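PDB 2ZWS: neutral ceramidase from Pseudomonas aeruginosa, which hydrolyses the N-acyl linkage of ceramides to give sphingosine and a free fatty acid, and also catalyses the reverse synthesis, using a bound zinc ion. Local coordinates for residues I66-H71 with S106-Y111; P390-I395 with I497-S502. All blocks are in the same frame, centred on the assembly; numbering follows the deposited sequence.

Interaction 1: I66-H71 with S106-Y111; sequences IFQAVH and SHYAMY. With FMT (formic acid), chain D.
The Phe67 ring carries Ser106 CB over the centre of one face, a CH-pi contact with CB 3.5 Å from the ring centroid, and FMT O1 lies in plane at its edge. The His107 ring is covered likewise by Ala69 CB, 3.4 Å from its centroid. FMT O2 lies in plane at the Tyr108 ring edge. The rings of Phe67 and Tyr111 lie nearly parallel, planes at 22°, but laterally displaced, with centroids 5.7 Å apart. The contact packs the start of helix 68-81, with Phe67 at the N-cap position, against an ST turn in which Tyr108 N donates to Ser106 OG. Gln68 and Ser106 are inferred substrate-binding residues, and a formic acid, probably from the crystallisation liquor, sits between them. Gln68 N donates to FMT O1 at 2.8 Å, angle 166°. Ser106 OG, anti to its own N (chi1 -177°), donates to FMT O2. Tyr445 N holds FMT too. Water 3 joins Ala69 N, His107 N and FMT O2. At the side chain's far end, Gln68 NE2 is hydrogen-bonded to Val392 O. Two waters bridge Gln68 OE1 and Tyr108 OH; the shorter of their bonds to OE1 is 2.6 Å, from water 2.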
ATOM      1  N   ILE A  66       6.057  -0.533  -1.918  1.00 14.37           N
ATOM      2  CA  ILE A  66       6.332  -0.976  -3.291  0.50 14.91           C
ATOM      3  C   ILE A  66       7.820  -1.193  -3.441  1.00 14.95           C
ATOM      4  O   ILE A  66       8.654  -0.303  -3.497  1.00 18.50           O
ATOM      5  CB  ILE A  66       5.739  -0.111  -4.420  0.50 15.64           C
ATOM      6  CG1 ILE A  66       6.240   1.303  -4.271  0.50 13.98           C
ATOM      7  CG2 ILE A  66       4.198  -0.189  -4.424  0.50 16.41           C
ATOM      8  CD1 ILE A  66       5.387   2.062  -3.431  0.50 18.02           C
ATOM      9  N   PHE A  67       8.134  -2.463  -3.469  1.00 13.23           N
ATOM     10  CA  PHE A  67       9.529  -2.858  -3.460  1.00 12.18           C
ATOM     11  C   PHE A  67      10.193  -2.633  -4.811  1.00 12.03           C
ATOM     12  O   PHE A  67       9.523  -2.655  -5.853  1.00 11.82           O
ATOM     13  CB  PHE A  67       9.639  -4.328  -3.084  1.00 12.10           C
ATOM     14  CG  PHE A  67       9.251  -4.635  -1.646  1.00 12.13           C
ATOM     15  CD1 PHE A  67       8.154  -5.465  -1.401  1.00 12.28           C
ATOM     16  CD2 PHE A  67       9.954  -4.082  -0.562  1.00 12.99           C
ATOM     17  CE1 PHE A  67       7.776  -5.803  -0.128  1.00 13.32           C
ATOM     18  CE2 PHE A  67       9.584  -4.417   0.771  1.00 12.91           C
ATOM     19  CZ  PHE A  67       8.486  -5.295   0.972  1.00 10.89           C
ATOM     20  N   GLN A  68      11.511  -2.453  -4.796  1.00 12.02           N
ATOM     21  CA  GLN A  68      12.266  -2.278  -6.020  1.00 12.33           C
ATOM     22  C   GLN A  68      11.968  -3.364  -7.070  1.00 12.21           C
ATOM     23  O   GLN A  68      11.835  -3.059  -8.261  1.00 12.54           O
ATOM     24  CB  GLN A  68      13.753  -2.195  -5.718  1.00 13.38           C
ATOM     25  CG  GLN A  68      14.587  -1.941  -6.922  1.00 13.95           C
ATOM     26  CD  GLN A  68      15.849  -1.197  -6.543  1.00 14.65           C
ATOM     27  OE1 GLN A  68      16.885  -1.811  -6.201  1.00 15.23           O
ATOM     28  NE2 GLN A  68      15.757   0.132  -6.517  1.00 14.85           N
ATOM     29  N   ALA A  69      11.842  -4.613  -6.637  1.00 12.37           N
ATOM     30  CA  ALA A  69      11.551  -5.696  -7.595  1.00 11.68           C
ATOM     31  C   ALA A  69      10.252  -5.492  -8.417  1.00 11.97           C
ATOM     32  O   ALA A  69      10.182  -5.807  -9.621  1.00 12.57           O
ATOM     33  CB  ALA A  69      11.512  -7.030  -6.845  1.00 13.16           C
ATOM     34  N   VAL A  70       9.216  -4.992  -7.742  1.00 10.20           N
ATOM     35  CA  VAL A  70       7.946  -4.662  -8.369  1.00 10.63           C
ATOM     36  C   VAL A  70       8.162  -3.498  -9.328  1.00 11.00           C
ATOM     37  O   VAL A  70       7.723  -3.566 -10.472  1.00 11.68           O
ATOM     38  CB  VAL A  70       6.895  -4.341  -7.276  1.00  9.83           C
ATOM     39  CG1 VAL A  70       5.595  -3.800  -7.903  1.00 11.79           C
ATOM     40  CG2 VAL A  70       6.625  -5.606  -6.424  1.00 11.76           C
ATOM     41  N   HIS A  71       8.786  -2.413  -8.860  1.00 10.24           N
ATOM     42  CA  HIS A  71       9.040  -1.249  -9.717  1.00 10.38           C
ATOM     43  C   HIS A  71       9.761  -1.645 -11.006  1.00 11.09           C
ATOM     44  O   HIS A  71       9.320  -1.299 -12.114  1.00 11.52           O
ATOM     45  CB  HIS A  71       9.855  -0.247  -8.897  1.00 11.38           C
ATOM     46  CG  HIS A  71      10.246   0.982  -9.643  1.00 10.78           C
ATOM     47  ND1 HIS A  71      11.564   1.285  -9.910  1.00 13.14           N
ATOM     48  CD2 HIS A  71       9.512   2.018 -10.128  1.00 12.20           C
ATOM     49  CE1 HIS A  71      11.626   2.439 -10.551  1.00 13.87           C
ATOM     50  NE2 HIS A  71      10.397   2.905 -10.692  1.00 12.67           N
ATOM     51  N   SER A 106       9.327  -8.613  -2.142  1.00 12.53           N
ATOM     52  CA  SER A 106      10.621  -7.947  -2.281  1.00 12.03           C
ATOM     53  C   SER A 106      11.618  -8.924  -2.858  1.00 12.07           C
ATOM     54  O   SER A 106      11.399 -10.136  -2.780  1.00 13.32           O
ATOM     55  CB  SER A 106      11.141  -7.496  -0.901  1.00 12.16           C
ATOM     56  OG  SER A 106      12.368  -6.774  -1.011  1.00 12.97           O
ATOM     57  N   HIS A 107      12.722  -8.403  -3.373  1.00 11.60           N
ATOM     58  CA  HIS A 107      13.868  -9.261  -3.666  1.00 12.38           C
ATOM     59  C   HIS A 107      14.995  -9.138  -2.635  1.00 13.53           C
ATOM     60  O   HIS A 107      15.992  -9.847  -2.738  1.00 15.39           O
ATOM     61  CB  HIS A 107      14.411  -8.995  -5.068  1.00 12.90           C
ATOM     62  CG  HIS A 107      13.579  -9.629  -6.156  1.00 12.24           C
ATOM     63  ND1 HIS A 107      13.818  -9.439  -7.500  1.00 14.76           N
ATOM     64  CD2 HIS A 107      12.502 -10.444  -6.078  1.00 12.58           C
ATOM     65  CE1 HIS A 107      12.915 -10.102  -8.204  1.00 13.37           C
ATOM     66  NE2 HIS A 107      12.117 -10.743  -7.366  1.00 14.80           N
ATOM     67  N   TYR A 108      14.802  -8.265  -1.642  1.00 14.24           N
ATOM     68  CA  TYR A 108      15.755  -8.072  -0.536  1.00 14.64           C
ATOM     69  C   TYR A 108      15.373  -8.876   0.677  1.00 15.16           C
ATOM     70  O   TYR A 108      14.228  -8.826   1.157  1.00 15.43           O
ATOM     71  CB  TYR A 108      15.949  -6.600  -0.203  1.00 14.72           C
ATOM     72  CG  TYR A 108      16.799  -5.965  -1.245  1.00 14.63           C
ATOM     73  CD1 TYR A 108      18.194  -6.146  -1.246  1.00 14.47           C
ATOM     74  CD2 TYR A 108      16.224  -5.217  -2.278  1.00 15.26           C
ATOM     75  CE1 TYR A 108      18.959  -5.611  -2.236  1.00 14.48           C
ATOM     76  CE2 TYR A 108      17.014  -4.683  -3.283  1.00 16.29           C
ATOM     77  CZ  TYR A 108      18.378  -4.866  -3.247  1.00 16.80           C
ATOM     78  OH  TYR A 108      19.201  -4.367  -4.225  1.00 16.96           O
ATOM     79  N   ALA A 109      16.353  -9.631   1.182  1.00 14.63           N
ATOM     80  CA  ALA A 109      16.041 -10.646   2.181  1.00 15.36           C
ATOM     81  C   ALA A 109      15.377 -10.087   3.438  1.00 14.81           C
ATOM     82  O   ALA A 109      14.496 -10.726   3.981  1.00 15.54           O
ATOM     83  CB  ALA A 109      17.284 -11.476   2.549  1.00 16.19           C
ATOM     84  N   MET A 110      15.812  -8.914   3.908  1.00 15.26           N
ATOM     85  CA  MET A 110      15.286  -8.309   5.131  0.50 16.13           C
ATOM     86  C   MET A 110      13.753  -8.254   5.129  1.00 16.28           C
ATOM     87  O   MET A 110      13.087  -8.540   6.127  1.00 16.98           O
ATOM     88  CB  MET A 110      15.859  -6.892   5.300  0.50 16.92           C
ATOM     89  CG  MET A 110      15.556  -6.229   6.645  0.50 18.44           C
ATOM     90  SD  MET A 110      16.184  -7.171   8.057  0.50 23.66           S
ATOM     91  CE  MET A 110      17.832  -7.571   7.560  0.50 24.76           C
ATOM     92  N   TYR A 111      13.202  -7.886   3.974  1.00 15.97           N
ATOM     93  CA  TYR A 111      11.773  -7.622   3.903  1.00 14.59           C
ATOM     94  C   TYR A 111      10.947  -8.888   3.678  1.00 15.26           C
ATOM     95  O   TYR A 111       9.720  -8.849   3.841  1.00 15.80           O
ATOM     96  CB  TYR A 111      11.504  -6.524   2.865  1.00 14.05           C
ATOM     97  CG  TYR A 111      12.341  -5.286   3.154  1.00 12.73           C
ATOM     98  CD1 TYR A 111      12.300  -4.696   4.401  1.00 13.44           C
ATOM     99  CD2 TYR A 111      13.145  -4.700   2.170  1.00 11.35           C
ATOM    100  CE1 TYR A 111      13.099  -3.580   4.710  1.00 14.07           C
ATOM    101  CE2 TYR A 111      13.923  -3.573   2.444  1.00 14.88           C
ATOM    102  CZ  TYR A 111      13.887  -3.022   3.721  1.00 13.48           C
ATOM    103  OH  TYR A 111      14.656  -1.926   3.954  1.00 15.02           O
TER
HETATM  104  C   FMT D 649      13.047  -3.001  -1.645  1.00 14.68           C
HETATM  105  O1  FMT D 649      12.653  -2.014  -2.315  1.00 13.16           O
HETATM  106  O2  FMT D 649      13.002  -4.183  -2.050  1.00 13.97           O
HETATM  107  O   HOH W   1      19.250  -1.639  -4.448  1.00 16.86           O
HETATM  108  O   HOH W   2      17.595  -4.329  -6.479  1.00 17.18           O
HETATM  109  O   HOH W   3      13.075  -5.635  -4.287  1.00 12.22           O

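Interaction 2: P390-I395 with I497-S502; sequences PTVLPI and IAPDLS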
ATOM      1  N   PRO A 390      18.387  -2.737   0.322  1.00 15.25           N
ATOM      2  CA  PRO A 390      18.818  -2.075  -0.929  1.00 14.80           C
ATOM      3  C   PRO A 390      19.979  -1.100  -0.798  1.00 15.42           C
ATOM      4  O   PRO A 390      20.241  -0.573   0.282  1.00 15.49           O
ATOM      5  CB  PRO A 390      17.563  -1.314  -1.397  1.00 15.14           C
ATOM      6  CG  PRO A 390      16.639  -1.284  -0.234  1.00 14.79           C
ATOM      7  CD  PRO A 390      16.993  -2.401   0.696  1.00 15.06           C
ATOM      8  N   THR A 391      20.640  -0.854  -1.924  1.00 14.56           N
ATOM      9  CA  THR A 391      21.758   0.075  -2.018  1.00 16.27           C
ATOM     10  C   THR A 391      21.567   1.133  -3.095  1.00 15.99           C
ATOM     11  O   THR A 391      22.203   2.174  -3.042  1.00 17.20           O
ATOM     12  CB  THR A 391      23.067  -0.677  -2.292  1.00 17.12           C
ATOM     13  OG1 THR A 391      22.983  -1.355  -3.549  1.00 18.19           O
ATOM     14  CG2 THR A 391      23.344  -1.703  -1.164  1.00 17.91           C
ATOM     15  N   VAL A 392      20.717   0.846  -4.092  1.00 15.15           N
ATOM     16  CA  VAL A 392      20.512   1.772  -5.212  1.00 13.70           C
ATOM     17  C   VAL A 392      19.041   2.135  -5.159  1.00 13.86           C
ATOM     18  O   VAL A 392      18.191   1.248  -5.257  1.00 14.42           O
ATOM     19  CB  VAL A 392      20.872   1.125  -6.578  1.00 14.54           C
ATOM     20  CG1 VAL A 392      20.432   2.037  -7.753  1.00 13.69           C
ATOM     21  CG2 VAL A 392      22.367   0.754  -6.628  1.00 15.12           C
ATOM     22  N   LEU A 393      18.753   3.414  -4.962  1.00 13.04           N
ATOM     23  CA  LEU A 393      17.383   3.825  -4.630  1.00 12.44           C
ATOM     24  C   LEU A 393      16.846   4.887  -5.583  1.00 12.38           C
ATOM     25  O   LEU A 393      17.600   5.750  -6.038  1.00 13.41           O
ATOM     26  CB  LEU A 393      17.320   4.338  -3.181  1.00 11.98           C
ATOM     27  CG  LEU A 393      17.577   3.255  -2.110  1.00 13.77           C
ATOM     28  CD1 LEU A 393      17.695   3.917  -0.789  1.00 15.58           C
ATOM     29  CD2 LEU A 393      16.439   2.240  -2.114  1.00 15.10           C
ATOM     30  N   PRO A 394      15.543   4.806  -5.913  1.00 12.04           N
ATOM     31  CA  PRO A 394      14.945   5.750  -6.840  1.00 11.94           C
ATOM     32  C   PRO A 394      14.580   7.052  -6.130  1.00 12.20           C
ATOM     33  O   PRO A 394      14.018   7.029  -5.011  1.00 12.15           O
ATOM     34  CB  PRO A 394      13.666   5.027  -7.286  1.00 11.85           C
ATOM     35  CG  PRO A 394      13.236   4.227  -6.064  1.00 11.84           C
ATOM     36  CD  PRO A 394      14.568   3.815  -5.402  1.00 12.61           C
ATOM     37  N   ILE A 395      14.892   8.164  -6.801  1.00 11.27           N
ATOM     38  CA  ILE A 395      14.464   9.482  -6.365  1.00 11.97           C
ATOM     39  C   ILE A 395      13.679  10.053  -7.560  1.00 11.48           C
ATOM     40  O   ILE A 395      14.159   9.998  -8.704  1.00 11.88           O
ATOM     41  CB  ILE A 395      15.686  10.390  -6.062  1.00 11.65           C
ATOM     42  CG1 ILE A 395      16.595   9.809  -4.935  1.00 11.70           C
ATOM     43  CG2 ILE A 395      15.235  11.829  -5.772  1.00 13.63           C
ATOM     44  CD1 ILE A 395      15.869   9.647  -3.623  1.00 15.93           C
ATOM     45  N   ILE A 497      22.421   1.637 -11.411  1.00 23.95           N
ATOM     46  CA  ILE A 497      22.087   0.545 -12.290  1.00 22.01           C
ATOM     47  C   ILE A 497      21.467  -0.186 -11.087  1.00 20.35           C
ATOM     48  O   ILE A 497      22.177  -0.464 -10.117  1.00 19.70           O
ATOM     49  CB  ILE A 497      23.217  -0.330 -12.831  1.00 23.33           C
ATOM     50  CG1 ILE A 497      23.870   0.335 -14.041  1.00 25.41           C
ATOM     51  CG2 ILE A 497      22.615  -1.679 -13.256  1.00 24.43           C
ATOM     52  CD1 ILE A 497      22.889   0.699 -15.143  1.00 28.14           C
ATOM     53  N   ALA A 498      20.150  -0.417 -11.079  1.00 18.78           N
ATOM     54  CA  ALA A 498      19.521  -1.083  -9.943  1.00 18.78           C
ATOM     55  C   ALA A 498      19.832  -2.578 -10.039  1.00 18.53           C
ATOM     56  O   ALA A 498      19.585  -3.191 -11.073  1.00 19.53           O
ATOM     57  CB  ALA A 498      18.030  -0.856  -9.943  1.00 18.20           C
ATOM     58  N   PRO A 499      20.401  -3.167  -8.975  1.00 18.05           N
ATOM     59  CA  PRO A 499      20.763  -4.592  -9.050  1.00 18.32           C
ATOM     60  C   PRO A 499      19.554  -5.487  -9.328  1.00 18.43           C
ATOM     61  O   PRO A 499      18.491  -5.288  -8.754  1.00 18.01           O
ATOM     62  CB  PRO A 499      21.350  -4.883  -7.665  1.00 19.17           C
ATOM     63  CG  PRO A 499      21.804  -3.568  -7.151  1.00 18.97           C
ATOM     64  CD  PRO A 499      20.787  -2.568  -7.685  1.00 17.47           C
ATOM     65  N   ASP A 500      19.713  -6.455 -10.223  1.00 19.51           N
ATOM     66  CA  ASP A 500      18.660  -7.421 -10.517  1.00 19.98           C
ATOM     67  C   ASP A 500      18.939  -8.687  -9.713  1.00 20.19           C
ATOM     68  O   ASP A 500      19.925  -9.410  -9.951  1.00 20.92           O
ATOM     69  CB  ASP A 500      18.610  -7.694 -12.027  1.00 20.77           C
ATOM     70  CG  ASP A 500      17.476  -8.632 -12.449  1.00 21.90           C
ATOM     71  OD1 ASP A 500      16.757  -9.186 -11.591  1.00 23.19           O
ATOM     72  OD2 ASP A 500      17.312  -8.826 -13.675  1.00 24.23           O
ATOM     73  N   LEU A 501      18.084  -8.936  -8.734  1.00 19.37           N
ATOM     74  CA  LEU A 501      18.266 -10.068  -7.820  1.00 19.40           C
ATOM     75  C   LEU A 501      17.276 -11.181  -8.145  1.00 18.60           C
ATOM     76  O   LEU A 501      17.106 -12.140  -7.383  1.00 18.13           O
ATOM     77  CB  LEU A 501      18.125  -9.618  -6.374  1.00 19.06           C
ATOM     78  CG  LEU A 501      19.159  -8.631  -5.803  1.00 21.50           C
ATOM     79  CD1 LEU A 501      19.164  -8.706  -4.249  1.00 22.45           C
ATOM     80  CD2 LEU A 501      20.550  -8.784  -6.361  1.00 23.61           C
ATOM     81  N   SER A 502      16.638 -11.063  -9.307  1.00 18.13           N
ATOM     82  CA  SER A 502      15.581 -11.988  -9.691  1.00 18.36           C
ATOM     83  C   SER A 502      16.032 -13.459  -9.832  1.00 19.20           C
ATOM     84  O   SER A 502      15.222 -14.352  -9.618  1.00 19.93           O
ATOM     85  CB  SER A 502      14.875 -11.519 -10.969  1.00 18.61           C
ATOM     86  OG  SER A 502      15.764 -11.564 -12.074  1.00 17.86           O
TER
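Val392 is turned with CG1 anti to the backbone N (chi1 171°), which leaves CG2 anti to the carbonyl carbon. CG2 thereby reaches Ile497 O and the Pro499 ring, and CG1 reaches Ile497 O and Ala498 CA. The contact joins the first residue of strand 392-400 to an irregular loop that follows helix 471-488. That strand is an inner member of a four-stranded mixed sheet, between strands 295-303 and 403-407. No backbone ladder links the two segments, so the loop is not a further strand of this sheet.

Val392 carries most of the contact. Its CG2 lies 3.7 Å from Ile497 O and 3.8 Å from Pro499 CD. The Val392 side chain and the proline ring cross obliquely. The other branch, CG1, lies 3.9 Å from Ala498 CA; the Ala498 methyl, CB, is farther off. Thr391 adds a looser touch, with OG1 4.4 Å from Pro499 CG. The small buried area, 139 Å², fits a surface contact that is mostly apolar, with methyl groups against a backbone carbonyl, and in which only Val392 is buried.

The residues around it place the contact. Val392 also packs on Phe301 of strand 295-303. Ala498 packs on Gln68 and Leu72 of helix 68-81. The loop thus lies beside an inferred substrate-binding residue.

Farther along, the loop makes an Asx turn. Asp500 OD1 takes two donors from Ser502, both on the same face of the carboxylate plane. Ser502 N comes from the anti side at 3.0 Å, and Ser502 OG comes from the syn side, 2.6 Å from Asp500 OD1.

Overall arrangement
From the N terminus, the chain first closes interaction 1. Its 34 intervening residues run from within helix 68-81, through strand 91-95, to the turn before helix 109-112. Interaction 2 comes later and closes a longer loop of 101 residues, from strand 392-400 to the loop beyond helix 471-488. The two are in series and neither nest nor cross. Their centres are 9 Å apart, and they touch. A probable hydrogen bond joins the Gln68 side chain to Val392, Tyr108 packs on Pro390, and His107 meets Leu501 and Ser502. Together they tie the inferred substrate-binding region to the four-stranded sheet and the 497-502 loop.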